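Local atomic coordinates of beta-glucuronidase (uncultured Clostridium sp., PDB entry 6U7J), a protein that hydrolyses beta-D-glucuronides as a family 2 glycoside hydrolase of the gut microbiota, probably releasing estrogens from their glucuronide conjugates. Residues B[23-28]-B[55-60]; B[150-155]-B[389-394]; B[283-288]-B[441-446]; B[526-531]-B[580-585]. All blocks are in the same frame, centred on the assembly; numbering follows the deposited sequence.

The four contacts take in different levels of the fold. Interaction 1 is a strand pairing inside the sugar-binding domain and alone has direct hydrogen bonds between its segments, all of them backbone to backbone. Interaction 2 is the most buried and runs between domains, setting a loop of the sugar-binding domain against helix 386-403 of the TIM barrel. Interactions 3 and 4 stay within the barrel domain and are only partly buried: the former lays a short strand against the turn leading into strand 445-449, the latter packs helix 525-540 on helix 581-592. Bridging water enters the last three contacts. Interactions 1 and 4 also lie against neighbouring subunits.

Interaction 1. Residues B[23-28]-B[55-60]; sequences ELNGIW and MPVPSS
The indole of Trp28 lies with one face under Val57: CG2 sits 3.5 Å from the centroid of the five-membered ring, only 13° off the ring normal, a CH-pi contact. With Trp28 CG beside its backbone N (chi1 -64°), the ring turns back along its own strand, and the edge carrying NE1 meets the preceding backbone, with Leu24 O in the ring plane. NE1 makes weak hydrogen bonds to Leu24 O (3.1 Å) and to Asn25 O, which would limit rotation of the ring. Val57 CG1 lies between the two side chains, 3.9 Å from Trp28 NE1 and about as far from Asn25 OD1; that oxygen takes its hydrogen bond from Val188 N. Tyr79, Arg81, Leu139, Val141 and Val188 complete the surroundings of the indole.

The two strands belong to the antiparallel sheet of the sugar-binding domain, which has the jelly-roll beta-sandwich fold in family 2 glycoside hydrolases. Trp28 and Met55 form a hydrogen-bonded pair, with Trp28 N to Met55 O at 2.8 Å and Met55 N bonded in return to Trp28 O. Next to them Ile27 and Pro56 are a non-hydrogen-bonded pair, and on that opposite face of the sheet Ile27 CD1 rests 4.1 Å from Pro56 CB. A neighbouring subunit covers this side, its Met351 packing on Ile27 and its Ala320 on Pro56. Farther along, Val57 N reaches Gly26 O at 3.0 Å. A cis peptide before Pro58 then turns the chain, and the proline ring lies about 8 Å from a bound calcium ion.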
loop_
_atom_site.group_PDB
_atom_site.type_symbol
_atom_site.label_atom_id
_atom_site.label_comp_id
_atom_site.label_asym_id
_atom_site.label_seq_id
_atom_site.Cartn_x
_atom_site.Cartn_y
_atom_site.Cartn_z
ATOM N N GLU B 23 -34.062 13.078 20.239
ATOM C CA GLU B 23 -33.170 13.002 19.109
ATOM C C GLU B 23 -33.920 12.567 17.854
ATOM O O GLU B 23 -34.630 11.564 17.861
ATOM C CB GLU B 23 -32.029 12.002 19.386
ATOM C CG GLU B 23 -31.342 12.204 20.718
ATOM C CD GLU B 23 -30.280 13.283 20.639
ATOM O OE1 GLU B 23 -29.605 13.359 19.597
ATOM O OE2 GLU B 23 -30.103 14.046 21.607
ATOM N N LEU B 24 -33.717 13.300 16.757
ATOM C CA LEU B 24 -34.306 12.946 15.484
ATOM C C LEU B 24 -33.250 12.551 14.454
ATOM O O LEU B 24 -33.207 13.122 13.361
ATOM C CB LEU B 24 -35.150 14.111 14.936
ATOM C CG LEU B 24 -36.206 14.624 15.914
ATOM C CD1 LEU B 24 -36.930 15.803 15.307
ATOM C CD2 LEU B 24 -37.170 13.506 16.274
ATOM N N ASN B 25 -32.400 11.586 14.770
ATOM C CA ASN B 25 -31.313 11.185 13.888
ATOM C C ASN B 25 -31.736 9.912 13.136
ATOM O O ASN B 25 -32.829 9.919 12.566
ATOM C CB ASN B 25 -30.023 11.082 14.695
ATOM C CG ASN B 25 -29.673 12.393 15.365
ATOM O OD1 ASN B 25 -29.801 13.466 14.769
ATOM N ND2 ASN B 25 -29.258 12.318 16.610
ATOM N N GLY B 26 -30.933 8.858 13.084
ATOM C CA GLY B 26 -31.387 7.658 12.415
ATOM C C GLY B 26 -31.348 7.794 10.899
ATOM O O GLY B 26 -30.507 8.491 10.326
ATOM N N ILE B 27 -32.282 7.119 10.241
ATOM C CA ILE B 27 -32.321 7.066 8.786
ATOM C C ILE B 27 -33.473 7.949 8.317
ATOM O O ILE B 27 -34.612 7.774 8.762
ATOM C CB ILE B 27 -32.488 5.621 8.290
ATOM C CG1 ILE B 27 -31.413 4.717 8.903
ATOM C CG2 ILE B 27 -32.464 5.578 6.799
ATOM C CD1 ILE B 27 -30.003 5.198 8.697
ATOM N N TRP B 28 -33.174 8.910 7.444
ATOM C CA TRP B 28 -34.169 9.774 6.823
ATOM C C TRP B 28 -34.371 9.373 5.368
ATOM O O TRP B 28 -33.566 8.643 4.783
ATOM C CB TRP B 28 -33.734 11.245 6.861
ATOM C CG TRP B 28 -33.584 11.879 8.217
ATOM C CD1 TRP B 28 -33.033 11.327 9.337
ATOM C CD2 TRP B 28 -33.982 13.210 8.572
ATOM N NE1 TRP B 28 -33.064 12.242 10.375
ATOM C CE2 TRP B 28 -33.638 13.403 9.927
ATOM C CE3 TRP B 28 -34.593 14.257 7.870
ATOM C CZ2 TRP B 28 -33.894 14.596 10.600
ATOM C CZ3 TRP B 28 -34.840 15.438 8.533
ATOM C CH2 TRP B 28 -34.488 15.602 9.889
ATOM N N MET B 55 -30.919 7.845 3.916
ATOM C CA MET B 55 -29.744 8.640 4.178
ATOM C C MET B 55 -29.593 8.803 5.687
ATOM O O MET B 55 -30.560 9.196 6.356
ATOM C CB MET B 55 -29.808 10.013 3.501
ATOM C CG MET B 55 -28.484 10.810 3.581
ATOM S SD MET B 55 -27.104 10.095 2.612
ATOM C CE MET B 55 -27.786 9.925 0.978
ATOM N N PRO B 56 -28.427 8.493 6.243
ATOM C CA PRO B 56 -28.236 8.643 7.690
ATOM C C PRO B 56 -28.084 10.099 8.084
ATOM O O PRO B 56 -27.624 10.938 7.302
ATOM C CB PRO B 56 -26.938 7.869 7.968
ATOM C CG PRO B 56 -26.183 7.907 6.642
ATOM C CD PRO B 56 -27.263 7.877 5.570
ATOM N N VAL B 57 -28.471 10.386 9.325
ATOM C CA VAL B 57 -28.305 11.696 9.946
ATOM C C VAL B 57 -27.807 11.451 11.365
ATOM O O VAL B 57 -28.428 10.672 12.101
ATOM C CB VAL B 57 -29.617 12.499 9.941
ATOM C CG1 VAL B 57 -29.475 13.766 10.788
ATOM C CG2 VAL B 57 -30.019 12.859 8.533
ATOM N N PRO B 58 -26.690 12.069 11.794
ATOM C CA PRO B 58 -25.880 13.019 11.031
ATOM C C PRO B 58 -24.834 12.340 10.129
ATOM O O PRO B 58 -24.373 11.251 10.462
ATOM C CB PRO B 58 -25.193 13.834 12.129
ATOM C CG PRO B 58 -25.017 12.841 13.242
ATOM C CD PRO B 58 -26.169 11.878 13.163
ATOM N N SER B 59 -24.459 13.013 9.035
ATOM C CA SER B 59 -23.564 12.492 7.997
ATOM C C SER B 59 -23.599 13.452 6.819
ATOM O O SER B 59 -24.593 14.154 6.623
ATOM C CB SER B 59 -23.982 11.084 7.526
ATOM O OG SER B 59 -23.089 10.565 6.545
ATOM N N SER B 60 -22.509 13.524 6.064
ATOM C CA SER B 60 -22.572 14.059 4.716
ATOM C C SER B 60 -23.260 13.033 3.815
ATOM O O SER B 60 -23.210 11.827 4.077
ATOM C CB SER B 60 -21.157 14.361 4.199
ATOM O OG SER B 60 -20.381 15.117 5.136
#

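Interaction 2. Residues B[150-155]-B[389-394]; sequences DCLPVG and LAYHKQ
Leu152 packs its branch point against the CD2-CE2 side of the Tyr391 ring, CG lying 3.7 Å from Tyr391 CE2, and this is the tight half of the contact. The two side chains run past each other in opposite directions, the leucine toward the helix and the tyrosine toward the loop. Tyr391 has CG anti to its own backbone N (chi1 177°), which carries the ring out from the helix and along the loop backbone. Leu152 N lies near the ring plane at the edge, while Asp150 O comes to 3.3 Å from Tyr391 CD2. The far end of the leucine reaches the next helical residue: CD1 is 3.7 Å from His392 CA and also touches the imidazole, whose nitrogens are bonded to Tyr428 OH and Ile414 O.

Past the phenol oxygen the fit is mediated by solvent. Two waters bridge Tyr391 OH, each at 3.1 Å, to the backbone of Leu152. One donates a hydrogen bond to Leu152 O at 2.9 Å, and the other accepts from Leu152 N at 3.0 Å, so both polar backbone groups of this buried residue are met. The hydroxyl is hydrogen-bonded to Lys118 O as well, and the lysine makes a cation-pi contact with the ring.

Just after the contact comes a cis peptide before Pro153, on the way from strand 135-144 to strand 156-158 of the sugar-binding domain. Residues 150-152 abut helix 386-403 of the TIM barrel, which also packs against helix 424-439 through Leu389, His392 and Lys393.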
loop_
_atom_site.group_PDB
_atom_site.type_symbol
_atom_site.label_atom_id
_atom_site.label_comp_id
_atom_site.label_asym_id
_atom_site.label_seq_id
_atom_site.Cartn_x
_atom_site.Cartn_y
_atom_site.Cartn_z
ATOM N N ASP B 150 -20.484 36.032 -0.696
ATOM C CA ASP B 150 -20.924 36.477 0.622
ATOM C C ASP B 150 -21.313 35.315 1.522
ATOM O O ASP B 150 -22.011 35.512 2.523
ATOM C CB ASP B 150 -22.070 37.485 0.522
ATOM C CG ASP B 150 -23.307 36.915 -0.159
ATOM O OD1 ASP B 150 -23.240 35.800 -0.713
ATOM O OD2 ASP B 150 -24.356 37.597 -0.148
ATOM N N CYS B 151 -20.874 34.107 1.184
ATOM C CA CYS B 151 -20.951 32.964 2.079
ATOM C C CYS B 151 -19.609 32.802 2.775
ATOM O O CYS B 151 -18.597 33.368 2.360
ATOM C CB CYS B 151 -21.300 31.690 1.305
ATOM S SG CYS B 151 -22.878 31.785 0.413
ATOM N N LEU B 152 -19.609 31.990 3.824
ATOM C CA LEU B 152 -18.389 31.587 4.517
ATOM C C LEU B 152 -18.448 30.077 4.713
ATOM O O LEU B 152 -19.323 29.584 5.451
ATOM C CB LEU B 152 -18.239 32.308 5.856
ATOM C CG LEU B 152 -18.182 33.836 5.851
ATOM C CD1 LEU B 152 -17.985 34.300 7.269
ATOM C CD2 LEU B 152 -17.048 34.370 4.974
ATOM N N PRO B 153 -17.550 29.296 4.099
ATOM C CA PRO B 153 -16.448 29.690 3.222
ATOM C C PRO B 153 -16.891 30.381 1.943
ATOM O O PRO B 153 -18.024 30.251 1.508
ATOM C CB PRO B 153 -15.767 28.349 2.889
ATOM C CG PRO B 153 -16.155 27.433 3.996
ATOM C CD PRO B 153 -17.564 27.844 4.351
ATOM N N VAL B 154 -15.966 31.094 1.343
ATOM C CA VAL B 154 -16.230 31.878 0.145
ATOM C C VAL B 154 -16.140 30.968 -1.077
ATOM O O VAL B 154 -15.262 30.099 -1.157
ATOM C CB VAL B 154 -15.223 33.046 0.087
ATOM C CG1 VAL B 154 -15.020 33.553 -1.311
ATOM C CG2 VAL B 154 -15.669 34.182 1.030
ATOM N N GLY B 155 -17.052 31.149 -2.033
ATOM C CA GLY B 155 -16.937 30.471 -3.320
ATOM C C GLY B 155 -17.620 31.254 -4.424
ATOM O O GLY B 155 -18.010 32.399 -4.199
ATOM N N LEU B 389 -18.730 41.166 4.581
ATOM C CA LEU B 389 -18.316 41.754 5.850
ATOM C C LEU B 389 -19.430 41.674 6.891
ATOM O O LEU B 389 -19.194 41.284 8.042
ATOM C CB LEU B 389 -17.870 43.202 5.618
ATOM C CG LEU B 389 -17.494 44.043 6.845
ATOM C CD1 LEU B 389 -16.546 43.281 7.733
ATOM C CD2 LEU B 389 -16.886 45.384 6.430
ATOM N N ALA B 390 -20.656 42.052 6.510
ATOM C CA ALA B 390 -21.758 42.001 7.468
ATOM C C ALA B 390 -22.065 40.561 7.859
ATOM O O ALA B 390 -22.312 40.270 9.037
ATOM C CB ALA B 390 -22.999 42.683 6.898
ATOM N N TYR B 391 -22.004 39.637 6.889
ATOM C CA TYR B 391 -22.251 38.236 7.210
ATOM C C TYR B 391 -21.124 37.677 8.083
ATOM O O TYR B 391 -21.374 36.910 9.022
ATOM C CB TYR B 391 -22.431 37.431 5.918
ATOM C CG TYR B 391 -22.626 35.963 6.191
ATOM C CD1 TYR B 391 -23.753 35.517 6.863
ATOM C CD2 TYR B 391 -21.656 35.028 5.818
ATOM C CE1 TYR B 391 -23.931 34.188 7.143
ATOM C CE2 TYR B 391 -21.826 33.687 6.083
ATOM C CZ TYR B 391 -22.963 33.275 6.749
ATOM O OH TYR B 391 -23.144 31.953 7.035
ATOM N N HIS B 392 -19.889 38.102 7.822
ATOM C CA HIS B 392 -18.737 37.686 8.622
ATOM C C HIS B 392 -18.900 38.105 10.086
ATOM O O HIS B 392 -18.654 37.312 11.006
ATOM C CB HIS B 392 -17.484 38.297 7.992
ATOM C CG HIS B 392 -16.182 37.725 8.469
ATOM N ND1 HIS B 392 -14.998 37.954 7.800
ATOM C CD2 HIS B 392 -15.864 36.975 9.549
ATOM C CE1 HIS B 392 -14.008 37.360 8.440
ATOM N NE2 HIS B 392 -14.507 36.746 9.498
ATOM N N LYS B 393 -19.323 39.352 10.324
ATOM C CA LYS B 393 -19.626 39.784 11.690
ATOM C C LYS B 393 -20.744 38.945 12.304
ATOM O O LYS B 393 -20.673 38.559 13.478
ATOM C CB LYS B 393 -20.029 41.261 11.710
ATOM C CG LYS B 393 -18.975 42.237 11.235
ATOM C CD LYS B 393 -19.393 43.652 11.620
ATOM C CE LYS B 393 -18.939 44.672 10.604
ATOM N NZ LYS B 393 -19.499 46.024 10.918
ATOM N N GLN B 394 -21.790 38.654 11.528
ATOM C CA GLN B 394 -22.890 37.870 12.078
ATOM C C GLN B 394 -22.445 36.459 12.458
ATOM O O GLN B 394 -22.927 35.902 13.451
ATOM C CB GLN B 394 -24.051 37.829 11.088
ATOM C CG GLN B 394 -24.609 39.211 10.781
ATOM C CD GLN B 394 -25.664 39.194 9.686
ATOM O OE1 GLN B 394 -25.668 38.309 8.821
ATOM N NE2 GLN B 394 -26.571 40.174 9.716
HETATM O O HOH W 1 -20.734 30.232 7.860
HETATM O O HOH W 2 -22.261 30.692 4.315
#

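Interaction 3. Residues B[283-288]-B[441-446]; sequences RTIQLT and SERPIT
Apolar contacts between Ile285, Leu287 and the ring of Pro444 make up the central part of this interface. Leu287 CD1 presses on Pro444 CG at 3.5 Å, tighter than carbons usually meet, while Ile285 CG2 lies 3.8 Å from Pro444 CD. The other branch of Ile285 goes elsewhere: CD1 touches Arg443 CG at 4.1 Å and sits 3.8 Å above the centre of the Arg283 guanidinium, covering one of its faces.

The charged contact is a pair of arginines. Arg283 NH2 approaches Arg443 NH2 to 3.6 Å, with the two guanidinium planes nearly perpendicular, 85° apart. Arg283 gets there by placing CG between its backbone N and carbonyl carbon (chi1 55°) and bending again at the next bond. Two like charges so close would be expected to repel, but acceptors surround them: Arg283 NE bonds to Pro407 O, whereas Arg443 bonds to Val409 O, Lys404 O and His406 O and forms a salt bridge with Asp440.

Water supplies the polar link. One molecule accepts from Arg283 NH1 at 2.9 Å in the guanidinium plane and gives a weak, long bond of 3.4 Å to Glu442 O; the same water lies above the face of Arg443.

Strand 285-287 pairs with strand 292-294, whose Phe292 touches Ile285, Leu287 and Pro444. This small hairpin thus covers the turn between helix 424-439 and strand 445-449, the latter lying beside strand 409-416 in the TIM barrel.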
loop_
_atom_site.group_PDB
_atom_site.type_symbol
_atom_site.label_atom_id
_atom_site.label_comp_id
_atom_site.label_asym_id
_atom_site.label_seq_id
_atom_site.Cartn_x
_atom_site.Cartn_y
_atom_site.Cartn_z
ATOM N N ARG B 283 -10.362 30.409 34.868
ATOM C CA ARG B 283 -8.997 30.486 34.372
ATOM C C ARG B 283 -8.801 31.835 33.710
ATOM O O ARG B 283 -9.725 32.376 33.099
ATOM C CB ARG B 283 -8.688 29.362 33.367
ATOM C CG ARG B 283 -9.645 29.283 32.178
ATOM C CD ARG B 283 -9.003 29.857 30.942
ATOM N NE ARG B 283 -9.904 29.936 29.793
ATOM C CZ ARG B 283 -10.683 30.983 29.536
ATOM N NH1 ARG B 283 -10.697 32.024 30.365
ATOM N NH2 ARG B 283 -11.455 30.989 28.459
ATOM N N THR B 284 -7.585 32.356 33.813
ATOM C CA THR B 284 -7.254 33.662 33.267
ATOM C C THR B 284 -6.341 33.530 32.060
ATOM O O THR B 284 -5.548 32.589 31.956
ATOM C CB THR B 284 -6.559 34.534 34.309
ATOM O OG1 THR B 284 -5.256 33.987 34.577
ATOM C CG2 THR B 284 -7.367 34.572 35.588
ATOM N N ILE B 285 -6.435 34.522 31.179
ATOM C CA ILE B 285 -5.616 34.624 29.984
ATOM C C ILE B 285 -4.973 35.992 29.962
ATOM O O ILE B 285 -5.672 37.000 30.082
ATOM C CB ILE B 285 -6.435 34.450 28.698
ATOM C CG1 ILE B 285 -7.226 33.151 28.712
ATOM C CG2 ILE B 285 -5.511 34.588 27.481
ATOM C CD1 ILE B 285 -8.183 33.058 27.548
ATOM N N GLN B 286 -3.661 36.027 29.724
ATOM C CA GLN B 286 -2.931 37.275 29.565
ATOM C C GLN B 286 -1.795 37.081 28.569
ATOM O O GLN B 286 -1.149 36.031 28.549
ATOM C CB GLN B 286 -2.376 37.758 30.909
ATOM C CG GLN B 286 -1.511 39.003 30.814
ATOM C CD GLN B 286 -0.884 39.350 32.142
ATOM O OE1 GLN B 286 -1.525 39.228 33.185
ATOM N NE2 GLN B 286 0.378 39.771 32.117
ATOM N N LEU B 287 -1.547 38.107 27.764
ATOM C CA LEU B 287 -0.483 38.091 26.777
ATOM C C LEU B 287 0.619 39.074 27.149
ATOM O O LEU B 287 0.350 40.165 27.663
ATOM C CB LEU B 287 -1.017 38.429 25.387
ATOM C CG LEU B 287 -1.393 37.191 24.576
ATOM C CD1 LEU B 287 -2.612 36.544 25.221
ATOM C CD2 LEU B 287 -1.671 37.557 23.141
ATOM N N THR B 288 1.857 38.675 26.891
ATOM C CA THR B 288 3.015 39.550 26.967
ATOM C C THR B 288 3.588 39.713 25.564
ATOM O O THR B 288 3.033 39.219 24.572
ATOM C CB THR B 288 4.076 39.002 27.933
ATOM O OG1 THR B 288 4.931 38.081 27.241
ATOM C CG2 THR B 288 3.436 38.285 29.109
ATOM N N SER B 441 -14.226 40.866 25.397
ATOM C CA SER B 441 -13.035 41.543 25.884
ATOM C C SER B 441 -12.063 40.589 26.563
ATOM O O SER B 441 -10.987 41.018 26.981
ATOM C CB SER B 441 -13.433 42.652 26.863
ATOM O OG SER B 441 -14.383 42.180 27.807
ATOM N N GLU B 442 -12.411 39.312 26.664
ATOM C CA GLU B 442 -11.703 38.359 27.503
ATOM C C GLU B 442 -10.795 37.420 26.733
ATOM O O GLU B 442 -10.238 36.500 27.341
ATOM C CB GLU B 442 -12.706 37.513 28.295
ATOM C CG GLU B 442 -13.782 38.317 28.987
ATOM C CD GLU B 442 -13.234 39.073 30.163
ATOM O OE1 GLU B 442 -13.055 38.451 31.235
ATOM O OE2 GLU B 442 -12.963 40.282 30.007
ATOM N N ARG B 443 -10.653 37.587 25.420
ATOM C CA ARG B 443 -9.881 36.603 24.667
ATOM C C ARG B 443 -9.088 37.258 23.545
ATOM O O ARG B 443 -9.604 38.137 22.845
ATOM C CB ARG B 443 -10.783 35.508 24.075
ATOM C CG ARG B 443 -11.183 34.396 25.033
ATOM C CD ARG B 443 -12.153 33.430 24.318
ATOM N NE ARG B 443 -12.766 32.433 25.200
ATOM C CZ ARG B 443 -13.964 32.570 25.762
ATOM N NH1 ARG B 443 -14.676 33.664 25.551
ATOM N NH2 ARG B 443 -14.450 31.621 26.543
ATOM N N PRO B 444 -7.837 36.851 23.368
ATOM C CA PRO B 444 -7.041 37.309 22.222
ATOM C C PRO B 444 -7.685 36.949 20.887
ATOM O O PRO B 444 -8.459 35.998 20.775
ATOM C CB PRO B 444 -5.712 36.562 22.390
ATOM C CG PRO B 444 -5.707 36.054 23.764
ATOM C CD PRO B 444 -7.090 35.991 24.292
ATOM N N ILE B 445 -7.307 37.712 19.864
ATOM C CA ILE B 445 -7.839 37.637 18.510
ATOM C C ILE B 445 -6.676 37.343 17.571
ATOM O O ILE B 445 -5.584 37.894 17.754
ATOM C CB ILE B 445 -8.517 38.972 18.123
ATOM C CG1 ILE B 445 -9.758 39.215 18.969
ATOM C CG2 ILE B 445 -8.842 39.019 16.645
ATOM C CD1 ILE B 445 -10.724 38.100 18.894
ATOM N N THR B 446 -6.902 36.496 16.558
ATOM C CA THR B 446 -5.879 36.244 15.542
ATOM C C THR B 446 -6.527 35.859 14.215
ATOM O O THR B 446 -7.754 35.810 14.075
ATOM C CB THR B 446 -4.890 35.156 15.984
ATOM O OG1 THR B 446 -3.813 35.075 15.043
ATOM C CG2 THR B 446 -5.566 33.796 16.053
HETATM O O HOH W 3 -12.109 33.968 28.687
#

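Interaction 4. Residues B[526-531]-B[580-585]; sequences EYQKRC and KTAAFA
One water is held between Gln528 and Ala582: it donates to Gln528 OE1 at 2.8 Å and accepts from Ala582 N at 2.8 Å. The amide belongs to the first turn of helix 581-592, where no earlier helical carbonyl is available, and the water takes that place. Gln528 gets its carboxamide there on an extended chain, CG anti to the backbone N (chi1 -169°). OE1 also lies 3.8 Å from Ala582 CB, while NE2 bonds to Gly571 O.

Beyond the water, along the helices, the two come close where alanine faces the gap. Their segment axes approach to 8.7 Å at a crossing angle of -31°. Ala582 CB sits 3.8 Å from Lys529 CA, and one turn on, Ala585 CB meets Lys529 CE at 3.7 Å. Lys529 bends along Ala585 and sends NZ to Glu533 in its own helix. Lys580 crosses the Gln528 side chain at about a right angle, and its NZ bonds to Thr511 O and forms a salt bridge with Asp555. Thr581 also packs on its counterpart in a neighbouring subunit.

With both lysine charges paired outside the contact, the interface itself carries no salt bridge; close approach probably rests on small alanines and aliphatic carbon, with the water satisfying the Ala582 amide.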
loop_
_atom_site.group_PDB
_atom_site.type_symbol
_atom_site.label_atom_id
_atom_site.label_comp_id
_atom_site.label_asym_id
_atom_site.label_seq_id
_atom_site.Cartn_x
_atom_site.Cartn_y
_atom_site.Cartn_z
ATOM N N GLU B 526 9.851 9.107 5.615
ATOM C CA GLU B 526 11.066 9.670 6.194
ATOM C C GLU B 526 11.151 11.168 5.916
ATOM O O GLU B 526 11.588 11.939 6.775
ATOM C CB GLU B 526 12.291 8.928 5.653
ATOM C CG GLU B 526 12.378 7.472 6.130
ATOM C CD GLU B 526 11.431 6.502 5.380
ATOM O OE1 GLU B 526 10.913 6.839 4.283
ATOM O OE2 GLU B 526 11.222 5.378 5.889
ATOM N N TYR B 527 10.705 11.601 4.735
ATOM C CA TYR B 527 10.775 13.016 4.402
ATOM C C TYR B 527 9.866 13.837 5.313
ATOM O O TYR B 527 10.248 14.928 5.764
ATOM C CB TYR B 527 10.409 13.245 2.933
ATOM C CG TYR B 527 10.629 14.671 2.504
ATOM C CD1 TYR B 527 11.828 15.064 1.922
ATOM C CD2 TYR B 527 9.655 15.644 2.728
ATOM C CE1 TYR B 527 12.038 16.391 1.547
ATOM C CE2 TYR B 527 9.854 16.962 2.364
ATOM C CZ TYR B 527 11.046 17.333 1.776
ATOM O OH TYR B 527 11.243 18.645 1.415
ATOM N N GLN B 528 8.660 13.336 5.595
ATOM C CA GLN B 528 7.777 14.051 6.513
ATOM C C GLN B 528 8.463 14.277 7.852
ATOM O O GLN B 528 8.369 15.367 8.432
ATOM C CB GLN B 528 6.474 13.283 6.715
ATOM C CG GLN B 528 5.388 14.062 7.440
ATOM C CD GLN B 528 4.134 13.235 7.688
ATOM O OE1 GLN B 528 4.208 12.067 8.063
ATOM N NE2 GLN B 528 2.978 13.842 7.478
ATOM N N LYS B 529 9.175 13.264 8.351
ATOM C CA LYS B 529 9.826 13.411 9.641
ATOM C C LYS B 529 10.926 14.468 9.587
ATOM O O LYS B 529 11.026 15.315 10.490
ATOM C CB LYS B 529 10.375 12.069 10.111
ATOM C CG LYS B 529 10.996 12.119 11.504
ATOM C CD LYS B 529 12.287 11.343 11.488
ATOM C CE LYS B 529 12.822 11.014 12.873
ATOM N NZ LYS B 529 14.135 11.685 13.087
ATOM N N ARG B 530 11.748 14.449 8.529
ATOM C CA ARG B 530 12.857 15.399 8.404
ATOM C C ARG B 530 12.344 16.819 8.147
ATOM O O ARG B 530 12.881 17.792 8.693
ATOM C CB ARG B 530 13.808 14.968 7.274
ATOM C CG ARG B 530 14.541 13.620 7.465
ATOM C CD ARG B 530 15.672 13.730 8.473
ATOM N NE ARG B 530 16.707 14.651 8.000
ATOM C CZ ARG B 530 16.987 15.821 8.569
ATOM N NH1 ARG B 530 16.323 16.217 9.651
ATOM N NH2 ARG B 530 17.930 16.596 8.056
ATOM N N CYS B 531 11.328 16.959 7.293
ATOM C CA CYS B 531 10.768 18.273 7.022
ATOM C C CYS B 531 10.298 18.945 8.314
ATOM O O CYS B 531 10.564 20.133 8.543
ATOM C CB CYS B 531 9.616 18.128 6.019
ATOM S SG CYS B 531 8.667 19.591 5.653
ATOM N N LYS B 580 1.740 7.450 11.105
ATOM C CA LYS B 580 2.904 7.249 10.255
ATOM C C LYS B 580 4.165 7.423 11.109
ATOM O O LYS B 580 4.082 7.779 12.289
ATOM C CB LYS B 580 2.859 8.217 9.071
ATOM C CG LYS B 580 1.430 8.415 8.491
ATOM C CD LYS B 580 1.384 9.355 7.271
ATOM C CE LYS B 580 -0.061 9.646 6.860
ATOM N NZ LYS B 580 -0.185 10.692 5.802
ATOM N N THR B 581 5.352 7.215 10.515
ATOM C CA THR B 581 6.586 7.202 11.316
ATOM C C THR B 581 6.811 8.517 12.058
ATOM O O THR B 581 7.213 8.512 13.224
ATOM C CB THR B 581 7.816 6.900 10.451
ATOM O OG1 THR B 581 7.950 7.902 9.435
ATOM C CG2 THR B 581 7.709 5.557 9.804
ATOM N N ALA B 582 6.570 9.655 11.403
ATOM C CA ALA B 582 6.860 10.935 12.038
ATOM C C ALA B 582 6.102 11.114 13.355
ATOM O O ALA B 582 6.593 11.802 14.259
ATOM C CB ALA B 582 6.535 12.080 11.086
ATOM N N ALA B 583 4.931 10.486 13.499
ATOM C CA ALA B 583 4.178 10.626 14.742
ATOM C C ALA B 583 5.029 10.262 15.950
ATOM O O ALA B 583 4.923 10.896 17.007
ATOM C CB ALA B 583 2.916 9.763 14.709
ATOM N N PHE B 584 5.878 9.244 15.810
ATOM C CA PHE B 584 6.646 8.755 16.946
ATOM C C PHE B 584 7.759 9.726 17.312
ATOM O O PHE B 584 8.058 9.916 18.496
ATOM C CB PHE B 584 7.202 7.358 16.636
ATOM C CG PHE B 584 6.138 6.303 16.603
ATOM C CD1 PHE B 584 5.718 5.688 17.778
ATOM C CD2 PHE B 584 5.512 5.968 15.410
ATOM C CE1 PHE B 584 4.702 4.738 17.758
ATOM C CE2 PHE B 584 4.494 5.029 15.385
ATOM C CZ PHE B 584 4.086 4.415 16.561
ATOM N N ALA B 585 8.364 10.363 16.310
ATOM C CA ALA B 585 9.366 11.386 16.592
ATOM C C ALA B 585 8.723 12.621 17.198
ATOM O O ALA B 585 9.253 13.191 18.158
ATOM C CB ALA B 585 10.129 11.751 15.318
HETATM O O HOH W 4 5.969 9.993 8.650
#